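Local coordinates for L-Ribose isomerase (Acinetobacter, PDB 4Q0Q), which probably interconverts L-ribose and L-ribulose as a metal-dependent aldose-ketose isomerase, here holding cobalt and a ribulose ligand in its barrel, at residues 102-107 against 215-220; 115-120 against 243-248; 121-126 against 190-195. One frame throughout, in Å; residues are numbered along the deposited sequence.

Interaction 1: residues 102-107 against 215-220; sequences CDKLMI and EVSTYS. With RUU (alpha-L-ribulofuranose), chain C.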
loop_
_atom_site.group_PDB
_atom_site.type_symbol
_atom_site.label_atom_id
_atom_site.label_comp_id
_atom_site.label_asym_id
_atom_site.label_seq_id
_atom_site.Cartn_x
_atom_site.Cartn_y
_atom_site.Cartn_z
ATOM N N CYS A 102 9.767 -20.378 6.779
ATOM C CA CYS A 102 10.177 -19.160 7.468
ATOM C C CYS A 102 9.852 -17.926 6.623
ATOM O O CYS A 102 10.243 -17.841 5.456
ATOM C CB CYS A 102 11.682 -19.205 7.775
ATOM S SG CYS A 102 12.303 -17.836 8.811
ATOM N N ASP A 103 9.128 -16.979 7.220
ATOM C CA ASP A 103 8.738 -15.739 6.544
ATOM C C ASP A 103 9.225 -14.580 7.409
ATOM O O ASP A 103 8.981 -14.559 8.612
ATOM C CB ASP A 103 7.209 -15.669 6.418
ATOM C CG ASP A 103 6.744 -14.659 5.382
ATOM O OD1 ASP A 103 7.282 -13.535 5.354
ATOM O OD2 ASP A 103 5.824 -14.989 4.595
ATOM N N LYS A 104 9.926 -13.627 6.814
ATOM C CA LYS A 104 10.405 -12.494 7.579
ATOM C C LYS A 104 10.605 -11.277 6.696
ATOM O O LYS A 104 10.795 -11.393 5.487
ATOM C CB LYS A 104 11.718 -12.840 8.292
ATOM C CG LYS A 104 12.936 -12.917 7.384
ATOM C CD LYS A 104 13.555 -14.315 7.390
ATOM C CE LYS A 104 12.605 -15.342 6.786
ATOM N NZ LYS A 104 13.195 -16.716 6.717
ATOM N N LEU A 105 10.535 -10.103 7.315
ATOM C CA LEU A 105 10.732 -8.855 6.607
ATOM C C LEU A 105 12.125 -8.370 6.996
ATOM O O LEU A 105 12.458 -8.315 8.181
ATOM C CB LEU A 105 9.690 -7.827 7.038
ATOM C CG LEU A 105 9.662 -6.583 6.157
ATOM C CD1 LEU A 105 9.182 -6.980 4.760
ATOM C CD2 LEU A 105 8.751 -5.521 6.770
ATOM N N MET A 106 12.940 -8.039 6.002
ATOM C CA MET A 106 14.288 -7.572 6.273
ATOM C C MET A 106 14.428 -6.124 5.833
ATOM O O MET A 106 14.014 -5.750 4.738
ATOM C CB MET A 106 15.306 -8.469 5.554
ATOM C CG MET A 106 15.173 -9.947 5.944
ATOM S SD MET A 106 16.477 -11.031 5.283
ATOM C CE MET A 106 16.114 -10.966 3.546
ATOM N N ILE A 107 14.992 -5.302 6.710
ATOM C CA ILE A 107 15.172 -3.898 6.400
ATOM C C ILE A 107 16.638 -3.519 6.535
ATOM O O ILE A 107 17.241 -3.673 7.596
ATOM C CB ILE A 107 14.293 -3.013 7.314
ATOM C CG1 ILE A 107 12.829 -3.447 7.173
ATOM C CG2 ILE A 107 14.460 -1.534 6.936
ATOM C CD1 ILE A 107 11.856 -2.636 7.989
ATOM N N GLU A 215 11.635 -12.279 2.869
ATOM C CA GLU A 215 12.294 -13.540 2.604
ATOM C C GLU A 215 11.335 -14.675 2.934
ATOM O O GLU A 215 10.697 -14.681 3.990
ATOM C CB GLU A 215 13.550 -13.696 3.456
ATOM C CG GLU A 215 14.199 -15.055 3.297
ATOM C CD GLU A 215 15.401 -15.234 4.190
ATOM O OE1 GLU A 215 16.420 -14.556 3.943
ATOM O OE2 GLU A 215 15.327 -16.045 5.140
ATOM N N VAL A 216 11.213 -15.617 2.011
ATOM C CA VAL A 216 10.381 -16.794 2.218
ATOM C C VAL A 216 11.376 -17.933 2.045
ATOM O O VAL A 216 11.949 -18.104 0.966
ATOM C CB VAL A 216 9.251 -16.907 1.170
ATOM C CG1 VAL A 216 8.616 -18.285 1.250
ATOM C CG2 VAL A 216 8.184 -15.843 1.434
ATOM N N SER A 217 11.588 -18.705 3.104
ATOM C CA SER A 217 12.572 -19.772 3.045
ATOM C C SER A 217 12.212 -20.963 3.908
ATOM O O SER A 217 11.155 -20.986 4.537
ATOM C CB SER A 217 13.909 -19.227 3.522
ATOM O OG SER A 217 13.875 -19.025 4.922
ATOM N N THR A 218 13.103 -21.955 3.932
ATOM C CA THR A 218 12.883 -23.124 4.766
ATOM C C THR A 218 13.236 -22.692 6.193
ATOM O O THR A 218 13.667 -21.558 6.409
ATOM C CB THR A 218 13.746 -24.350 4.313
ATOM O OG1 THR A 218 15.139 -24.012 4.314
ATOM C CG2 THR A 218 13.335 -24.807 2.923
ATOM N N TYR A 219 13.054 -23.590 7.154
ATOM C CA TYR A 219 13.291 -23.296 8.564
ATOM C C TYR A 219 14.628 -22.646 8.909
ATOM O O TYR A 219 15.676 -23.035 8.405
ATOM C CB TYR A 219 13.126 -24.573 9.387
ATOM C CG TYR A 219 12.955 -24.319 10.861
ATOM C CD1 TYR A 219 11.721 -23.934 11.383
ATOM C CD2 TYR A 219 14.026 -24.477 11.743
ATOM C CE1 TYR A 219 11.551 -23.714 12.751
ATOM C CE2 TYR A 219 13.869 -24.262 13.109
ATOM C CZ TYR A 219 12.629 -23.883 13.607
ATOM O OH TYR A 219 12.458 -23.700 14.959
ATOM N N SER A 220 14.579 -21.663 9.802
ATOM C CA SER A 220 15.780 -20.955 10.220
ATOM C C SER A 220 16.261 -21.434 11.599
ATOM O O SER A 220 15.623 -21.174 12.616
ATOM C CB SER A 220 15.497 -19.453 10.237
ATOM O OG SER A 220 16.669 -18.719 10.531
HETATM C C1 RUU C . 19.212 -13.720 4.748
HETATM O O1 RUU C . 20.202 -14.169 3.829
HETATM C C2 RUU C . 19.480 -14.264 6.133
HETATM O O2 RUU C . 19.540 -15.684 6.096
HETATM C C3 RUU C . 18.491 -13.826 7.203
HETATM O O3 RUU C . 17.459 -14.789 7.338
HETATM C C4 RUU C . 19.365 -13.821 8.462
HETATM O O4 RUU C . 19.452 -15.145 8.973
HETATM C C5 RUU C . 20.737 -13.408 7.939
HETATM O O5 RUU C . 20.764 -13.778 6.549
#
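Cys-102 and Ser-217 form one pair of an antiparallel ladder between neighbouring strands of the cupin-type barrel; the axes of strands 102-107 and 215-217 come within 4.9 Å at 167°. Each gives its backbone N-H to the other's carbonyl. Asp-103 and Val-216 follow as the non-hydrogen-bonded pair, and Lys-104 and Glu-215 add another two backbone bonds. The side chains of Asp-103 and Val-216 leave on one face, toward the second subunit: Asp-103 hydrogen-bonds Tyr-38 in its own chain and makes a salt bridge to Lys-190 of that subunit. Cys-102, Lys-104, Glu-215 and Ser-217 share the other face, which looks into the sugar pocket. Here Lys-104 leaves its backbone with CG wedged between N and the carbonyl carbon (chi1 74°), and two further bends lay its chain across Glu-215, so that Lys-104 CD passes 3.3 Å from Glu-215 OE2. The ammonium is built into a salt bridge with Glu-215 and a hydrogen bond to Ser-217, but its exact position is doubtful because the model crowds it against the Cys-102 sulfur. The Ser-217 hydroxyl itself donates to a lone pair of the next carbonyl, in its plane, with OG 2.9 Å from Thr-218 O. On the other flank, Met-106 brings its methyl CE to 3.7 Å from Glu-215 CB, with its sulfur turned to the ligand. Glu-215 runs fully extended (chi1 175°) from the strand to the ribulofuranose. Its OE2 takes a weak hydrogen bond from the sugar's O3, and Glu-215 OE1 ends 3.0 Å from C1 of the ligand.

Interaction 2: residues 115-120 against 243-248; sequences PPHHHG and NDFVSD. With CO (cobalt (II) ion), chain B; NCO (cobalt hexammine(III)), chain K; RUU (alpha-L-ribulofuranose), chain C.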
loop_
_atom_site.group_PDB
_atom_site.type_symbol
_atom_site.label_atom_id
_atom_site.label_comp_id
_atom_site.label_asym_id
_atom_site.label_seq_id
_atom_site.Cartn_x
_atom_site.Cartn_y
_atom_site.Cartn_z
ATOM N N PRO A 115 25.805 -9.360 5.771
ATOM C CA PRO A 115 27.112 -9.962 5.469
ATOM C C PRO A 115 27.204 -11.380 4.900
ATOM O O PRO A 115 26.315 -12.205 5.087
ATOM C CB PRO A 115 27.841 -9.845 6.801
ATOM C CG PRO A 115 26.738 -10.147 7.766
ATOM C CD PRO A 115 25.596 -9.302 7.231
ATOM N N PRO A 116 28.322 -11.678 4.210
ATOM C CA PRO A 116 28.613 -12.975 3.589
ATOM C C PRO A 116 28.412 -14.167 4.517
ATOM O O PRO A 116 28.945 -14.205 5.626
ATOM C CB PRO A 116 30.070 -12.828 3.163
ATOM C CG PRO A 116 30.145 -11.392 2.764
ATOM C CD PRO A 116 29.391 -10.710 3.904
ATOM N N HIS A 117 27.646 -15.147 4.049
ATOM C CA HIS A 117 27.375 -16.345 4.829
ATOM C C HIS A 117 26.674 -17.363 3.950
ATOM O O HIS A 117 26.256 -17.049 2.839
ATOM C CB HIS A 117 26.470 -16.021 6.028
ATOM C CG HIS A 117 25.072 -15.628 5.645
ATOM N ND1 HIS A 117 24.757 -14.388 5.131
ATOM C CD2 HIS A 117 23.911 -16.325 5.677
ATOM C CE1 HIS A 117 23.464 -14.338 4.863
ATOM N NE2 HIS A 117 22.928 -15.501 5.185
ATOM N N HIS A 118 26.560 -18.590 4.445
ATOM C CA HIS A 118 25.856 -19.621 3.710
ATOM C C HIS A 118 25.133 -20.495 4.720
ATOM O O HIS A 118 25.419 -20.446 5.915
ATOM C CB HIS A 118 26.814 -20.453 2.836
ATOM C CG HIS A 118 27.571 -21.511 3.577
ATOM N ND1 HIS A 118 28.759 -21.261 4.228
ATOM C CD2 HIS A 118 27.301 -22.822 3.775
ATOM C CE1 HIS A 118 29.189 -22.373 4.796
ATOM N NE2 HIS A 118 28.322 -23.335 4.537
ATOM N N HIS A 119 24.171 -21.270 4.240
ATOM C CA HIS A 119 23.413 -22.154 5.100
ATOM C C HIS A 119 23.582 -23.574 4.574
ATOM O O HIS A 119 23.601 -23.798 3.362
ATOM C CB HIS A 119 21.929 -21.780 5.073
ATOM C CG HIS A 119 21.663 -20.345 5.393
ATOM N ND1 HIS A 119 21.905 -19.801 6.636
ATOM C CD2 HIS A 119 21.186 -19.336 4.628
ATOM C CE1 HIS A 119 21.587 -18.520 6.623
ATOM N NE2 HIS A 119 21.148 -18.211 5.417
ATOM N N GLY A 120 23.707 -24.531 5.485
ATOM C CA GLY A 120 23.845 -25.907 5.058
ATOM C C GLY A 120 22.487 -26.525 4.786
ATOM O O GLY A 120 22.359 -27.401 3.931
ATOM N N ASN A 243 23.769 -21.092 10.460
ATOM C CA ASN A 243 24.368 -19.914 9.845
ATOM C C ASN A 243 25.878 -20.031 9.911
ATOM O O ASN A 243 26.439 -20.358 10.957
ATOM C CB ASN A 243 23.952 -18.630 10.559
ATOM C CG ASN A 243 22.470 -18.367 10.471
ATOM O OD1 ASN A 243 21.793 -18.876 9.580
ATOM N ND2 ASN A 243 21.956 -17.555 11.390
ATOM N N ASP A 244 26.536 -19.772 8.790
ATOM C CA ASP A 244 27.987 -19.828 8.744
ATOM C C ASP A 244 28.487 -18.562 8.064
ATOM O O ASP A 244 28.578 -18.492 6.838
ATOM C CB ASP A 244 28.456 -21.061 7.966
ATOM C CG ASP A 244 29.950 -21.296 8.092
ATOM O OD1 ASP A 244 30.674 -20.353 8.475
ATOM O OD2 ASP A 244 30.404 -22.423 7.796
ATOM N N PHE A 245 28.794 -17.552 8.870
ATOM C CA PHE A 245 29.289 -16.290 8.341
ATOM C C PHE A 245 30.788 -16.368 8.063
ATOM O O PHE A 245 31.551 -16.919 8.867
ATOM C CB PHE A 245 28.986 -15.162 9.330
ATOM C CG PHE A 245 27.528 -14.807 9.411
ATOM C CD1 PHE A 245 26.987 -13.838 8.570
ATOM C CD2 PHE A 245 26.685 -15.477 10.295
ATOM C CE1 PHE A 245 25.618 -13.540 8.605
ATOM C CE2 PHE A 245 25.317 -15.189 10.339
ATOM C CZ PHE A 245 24.784 -14.219 9.491
ATOM N N VAL A 246 31.200 -15.830 6.917
ATOM C CA VAL A 246 32.605 -15.823 6.529
ATOM C C VAL A 246 33.418 -15.083 7.585
ATOM O O VAL A 246 34.550 -15.453 7.891
ATOM C CB VAL A 246 32.806 -15.130 5.167
ATOM C CG1 VAL A 246 34.290 -15.059 4.829
ATOM C CG2 VAL A 246 32.048 -15.886 4.083
ATOM N N SER A 247 32.830 -14.029 8.139
ATOM C CA SER A 247 33.487 -13.245 9.174
ATOM C C SER A 247 33.085 -13.791 10.543
ATOM O O SER A 247 31.899 -13.847 10.873
ATOM C CB SER A 247 33.074 -11.780 9.050
ATOM O OG SER A 247 33.579 -11.023 10.133
ATOM N N ASP A 248 34.071 -14.198 11.337
ATOM C CA ASP A 248 33.796 -14.752 12.662
ATOM C C ASP A 248 33.007 -13.801 13.559
ATOM O O ASP A 248 32.096 -14.226 14.273
ATOM C CB ASP A 248 35.098 -15.146 13.365
ATOM C CG ASP A 248 35.908 -16.151 12.574
ATOM O OD1 ASP A 248 36.652 -15.729 11.662
ATOM O OD2 ASP A 248 35.795 -17.364 12.854
HETATM CO CO CO B . 20.912 -16.300 4.349
HETATM CO CO NCO K . 34.363 -19.474 9.634
HETATM N N1 NCO K . 32.854 -20.165 10.351
HETATM N N2 NCO K . 35.241 -19.809 11.183
HETATM N N3 NCO K . 33.475 -19.147 8.085
HETATM N N4 NCO K . 33.913 -17.834 10.251
HETATM N N5 NCO K . 34.820 -21.105 9.017
HETATM N N6 NCO K . 35.874 -18.781 8.922
HETATM C C1 RUU C . 19.212 -13.720 4.748
HETATM O O1 RUU C . 20.202 -14.169 3.829
HETATM C C2 RUU C . 19.480 -14.264 6.133
HETATM O O2 RUU C . 19.540 -15.684 6.096
HETATM C C3 RUU C . 18.491 -13.826 7.203
HETATM O O3 RUU C . 17.459 -14.789 7.338
HETATM C C4 RUU C . 19.365 -13.821 8.462
HETATM O O4 RUU C . 19.452 -15.145 8.973
HETATM C C5 RUU C . 20.737 -13.408 7.939
HETATM O O5 RUU C . 20.764 -13.778 6.549
HETATM O O HOH W 1 30.420 -12.611 7.316
HETATM O O HOH W 2 30.282 -19.295 4.913
#
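His-117 sits against Phe-245 and His-118 against Asp-244, the two pairs that join short strand 244-245 to the metal-binding strand; His-119 meets Asn-243 just past their ends. Among the backbone bonds, His-118 and Asp-244 exchange two N-H...O hydrogen bonds as an antiparallel pair, and Val-246 N donates to Pro-116 O. A water also reaches that proline oxygen and bridges it to Ser-247 N; a second links His-118 ND1 to Asp-244 O. The apolar part is built on Phe-245. His-117 CB stands over one face of its ring, 3.8 Å from the centroid in a CH-pi contact, while Pro-115 CG lies 3.7 Å from Phe-245 CE1. The His-117 and Phe-245 rings are inclined at 32°, with Phe-245 CZ over a face of the imidazole. His-117 NE2 binds the cobalt at 2.3 Å and His-119 NE2 at 2.2 Å, as in the cupin metal site that His-199 and Glu-124 complete. In the second shell, His-117 ND1 donates to Pro-115 O at 2.7 Å, with the oxygen close to the ring plane, which fixes the ring's rotation; His-119 ND1 bonds to Asp-242 O, with Asn-243 OD1 at the same ring's edge and Asn-243 ND2 hydrogen-bonded to Glu-222. A cobalt hexammine is held by Asp-244 OD1, which accepts from two of its ammines (N1 at 2.9 Å), and by Phe-245 O and Asp-248. Strand 244-245 is the outermost strand of its sheet within the chain, with Phe-245 packed between strand 113-118, Phe-53 and Ala-250 and Arg-254 of helix 248-254.

Interaction 3: residues 121-126 against 190-195; sequences RKTESY and KFVMHR. With CO (cobalt (II) ion), chain B; RUU (alpha-L-ribulofuranose), chain C.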
loop_
_atom_site.group_PDB
_atom_site.type_symbol
_atom_site.label_atom_id
_atom_site.label_comp_id
_atom_site.label_asym_id
_atom_site.label_seq_id
_atom_site.Cartn_x
_atom_site.Cartn_y
_atom_site.Cartn_z
ATOM N N ARG A 121 21.461 -26.052 5.492
ATOM C CA ARG A 121 20.117 -26.609 5.335
ATOM C C ARG A 121 19.072 -25.673 4.728
ATOM O O ARG A 121 18.197 -26.108 3.973
ATOM C CB ARG A 121 19.616 -27.084 6.700
ATOM C CG ARG A 121 20.652 -27.868 7.496
ATOM C CD ARG A 121 20.236 -28.001 8.952
ATOM N NE ARG A 121 21.206 -28.750 9.750
ATOM C CZ ARG A 121 22.436 -28.332 10.038
ATOM N NH1 ARG A 121 22.871 -27.157 9.598
ATOM N NH2 ARG A 121 23.232 -29.092 10.778
ATOM N N LYS A 122 19.176 -24.387 5.048
ATOM C CA LYS A 122 18.205 -23.391 4.597
ATOM C C LYS A 122 18.317 -22.802 3.192
ATOM O O LYS A 122 19.341 -22.227 2.820
ATOM C CB LYS A 122 18.173 -22.230 5.600
ATOM C CG LYS A 122 17.122 -21.165 5.298
ATOM C CD LYS A 122 17.048 -20.100 6.392
ATOM C CE LYS A 122 17.860 -18.859 6.036
ATOM N NZ LYS A 122 17.877 -17.869 7.160
ATOM N N THR A 123 17.240 -22.941 2.424
ATOM C CA THR A 123 17.153 -22.357 1.091
ATOM C C THR A 123 16.199 -21.155 1.250
ATOM O O THR A 123 15.167 -21.259 1.921
ATOM C CB THR A 123 16.573 -23.363 0.069
ATOM O OG1 THR A 123 17.588 -24.306 -0.299
ATOM C CG2 THR A 123 16.085 -22.640 -1.189
ATOM N N GLU A 124 16.559 -20.017 0.666
ATOM C CA GLU A 124 15.737 -18.817 0.771
ATOM C C GLU A 124 15.346 -18.225 -0.579
ATOM O O GLU A 124 15.875 -18.615 -1.620
ATOM C CB GLU A 124 16.454 -17.742 1.620
ATOM C CG GLU A 124 17.977 -17.832 1.628
ATOM C CD GLU A 124 18.667 -16.785 2.511
ATOM O OE1 GLU A 124 18.800 -15.616 2.091
ATOM O OE2 GLU A 124 19.083 -17.134 3.631
ATOM N N SER A 125 14.388 -17.302 -0.550
ATOM C CA SER A 125 13.926 -16.614 -1.753
ATOM C C SER A 125 13.689 -15.160 -1.359
ATOM O O SER A 125 13.371 -14.879 -0.207
ATOM C CB SER A 125 12.625 -17.228 -2.276
ATOM O OG SER A 125 11.545 -16.980 -1.399
ATOM N N TYR A 126 13.830 -14.244 -2.315
ATOM C CA TYR A 126 13.652 -12.822 -2.042
ATOM C C TYR A 126 12.578 -12.143 -2.874
ATOM O O TYR A 126 12.407 -12.426 -4.062
ATOM C CB TYR A 126 14.962 -12.057 -2.266
ATOM C CG TYR A 126 16.186 -12.727 -1.696
ATOM C CD1 TYR A 126 16.216 -13.158 -0.374
ATOM C CD2 TYR A 126 17.316 -12.936 -2.488
ATOM C CE1 TYR A 126 17.346 -13.788 0.151
ATOM C CE2 TYR A 126 18.447 -13.559 -1.979
ATOM C CZ TYR A 126 18.457 -13.984 -0.658
ATOM O OH TYR A 126 19.580 -14.598 -0.153
ATOM N N LYS A 190 10.365 -13.974 -8.206
ATOM C CA LYS A 190 10.984 -14.364 -6.938
ATOM C C LYS A 190 12.400 -14.858 -7.243
ATOM O O LYS A 190 12.608 -15.551 -8.232
ATOM C CB LYS A 190 10.184 -15.496 -6.292
ATOM C CG LYS A 190 8.850 -15.088 -5.686
ATOM C CD LYS A 190 9.026 -14.558 -4.273
ATOM C CE LYS A 190 7.711 -14.589 -3.512
ATOM N NZ LYS A 190 7.822 -14.070 -2.115
ATOM N N PHE A 191 13.368 -14.503 -6.407
ATOM C CA PHE A 191 14.742 -14.941 -6.625
ATOM C C PHE A 191 15.131 -15.979 -5.571
ATOM O O PHE A 191 15.058 -15.711 -4.374
ATOM C CB PHE A 191 15.702 -13.748 -6.543
ATOM C CG PHE A 191 17.110 -14.077 -6.959
ATOM C CD1 PHE A 191 17.442 -14.203 -8.306
ATOM C CD2 PHE A 191 18.105 -14.276 -6.005
ATOM C CE1 PHE A 191 18.749 -14.527 -8.694
ATOM C CE2 PHE A 191 19.409 -14.599 -6.381
ATOM C CZ PHE A 191 19.731 -14.725 -7.729
ATOM N N VAL A 192 15.558 -17.156 -6.016
ATOM C CA VAL A 192 15.935 -18.234 -5.103
ATOM C C VAL A 192 17.438 -18.329 -4.777
ATOM O O VAL A 192 18.290 -18.266 -5.659
ATOM C CB VAL A 192 15.449 -19.606 -5.667
ATOM C CG1 VAL A 192 15.935 -20.761 -4.794
ATOM C CG2 VAL A 192 13.925 -19.618 -5.749
ATOM N N MET A 193 17.747 -18.464 -3.493
ATOM C CA MET A 193 19.128 -18.614 -3.039
ATOM C C MET A 193 19.206 -20.002 -2.416
ATOM O O MET A 193 18.810 -20.208 -1.265
ATOM C CB MET A 193 19.495 -17.546 -2.000
ATOM C CG MET A 193 20.959 -17.594 -1.524
ATOM S SD MET A 193 22.199 -17.392 -2.849
ATOM C CE MET A 193 21.865 -15.736 -3.400
ATOM N N HIS A 194 19.694 -20.964 -3.196
ATOM C CA HIS A 194 19.798 -22.337 -2.717
ATOM C C HIS A 194 20.743 -22.467 -1.540
ATOM O O HIS A 194 21.698 -21.696 -1.398
ATOM C CB HIS A 194 20.262 -23.267 -3.842
ATOM C CG HIS A 194 19.230 -23.490 -4.904
ATOM N ND1 HIS A 194 17.991 -24.033 -4.634
ATOM C CD2 HIS A 194 19.249 -23.233 -6.232
ATOM C CE1 HIS A 194 17.290 -24.098 -5.752
ATOM N NE2 HIS A 194 18.029 -23.620 -6.737
ATOM N N ARG A 195 20.452 -23.447 -0.694
ATOM C CA ARG A 195 21.268 -23.735 0.472
ATOM C C ARG A 195 22.674 -24.073 -0.026
ATOM O O ARG A 195 22.852 -24.502 -1.167
ATOM C CB ARG A 195 20.681 -24.927 1.235
ATOM C CG ARG A 195 20.538 -26.187 0.383
ATOM C CD ARG A 195 20.021 -27.357 1.199
ATOM N NE ARG A 195 18.638 -27.184 1.631
ATOM C CZ ARG A 195 17.580 -27.567 0.926
ATOM N NH1 ARG A 195 17.744 -28.148 -0.254
ATOM N NH2 ARG A 195 16.357 -27.381 1.408
HETATM CO CO CO B . 20.912 -16.300 4.349
HETATM C C1 RUU C . 19.212 -13.720 4.748
HETATM O O1 RUU C . 20.202 -14.169 3.829
HETATM C C2 RUU C . 19.480 -14.264 6.133
HETATM O O2 RUU C . 19.540 -15.684 6.096
HETATM C C3 RUU C . 18.491 -13.826 7.203
HETATM O O3 RUU C . 17.459 -14.789 7.338
HETATM C C4 RUU C . 19.365 -13.821 8.462
HETATM O O4 RUU C . 19.452 -15.145 8.973
HETATM C C5 RUU C . 20.737 -13.408 7.939
HETATM O O5 RUU C . 20.764 -13.778 6.549
HETATM O O HOH W 3 20.458 -20.286 1.242
HETATM O O HOH W 4 17.495 -25.732 -2.523
HETATM O O HOH W 5 10.291 -14.093 -1.235
#
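Arg-195 lays one face of its guanidinium on Thr-123, whose OG1 stands over the centre of the group, and offers its edge to the Arg-121 carbonyl. Arg-195 NE donates to Arg-121 O at 2.6 Å in an almost straight bond (177°) that lies in the guanidinium plane, though well above the plane of the carbonyl. NH1 turns to the carbonyls of Ala-84 and Asp-86 of the second subunit. The same Thr-123 OG1 also accepts the backbone N-H of Arg-195, and a water ties it to ND1 of His-194, whose NE2 is hydrogen-bonded to Ser-153; Val-192 CG1 covers a face of that imidazole. Farther along, Tyr-126 CD2 meets the edge of the Phe-191 ring, 3.8 Å from Phe-191 CD2, while Met-193 CB comes to 3.5 Å from Tyr-126 OH. At the edge of the Tyr-126 ring is Glu-124 OE1: the phenol donates to it, Tyr-126 OH to Glu-124 OE1 being 2.6 Å, on the anti side of the carboxylate. Behind these groups the backbones pair antiparallel, with Glu-124 and Met-193, then Tyr-126 and Phe-191, each exchanging two hydrogen bonds around the non-hydrogen-bonded pair Ser-125 and Val-192. Glu-124 leaves the strand with a first torsion roughly midway between eclipsed and staggered (chi1 26°) and then runs straight beyond CG to the metal, where Glu-124 OE2 binds cobalt at 2.1 Å. The phenol of Tyr-126, itself propped on Met-193, therefore helps set the turn of this ligand carboxylate. Lys-122 also points into the pocket, its NZ donating to the sugar's O2 at 2.9 Å and to O3. One glutamate joining three histidines (His-117, His-119 and His-199) round a metal inside a beta barrel is the metal site characteristic of many cupins, and here the sugar chelates that metal through O1 and O2.

From the N terminus, strand 101-108 comes first and waits for its partner until residues 215-220, so interaction 1 closes a loop of 107 residues. Within that span the chain passes 115-120, whose partner 243-248 lies beyond strand 211-217; interaction 2 closes a loop of 122 residues and crosses interaction 1. Interaction 3, joining 121-126 to 190-195 round a loop of 63, is nested inside both. Interactions 1 and 3 share one sheet through the adjacent strands 211-217 and 124-130, where Ser-125 OG meets Val-216 O. Interaction 2 belongs to the other sheet. The two sheets come together at the cobalt, bound from interactions 2 and 3, and at the ribulofuranose, which all three contacts touch.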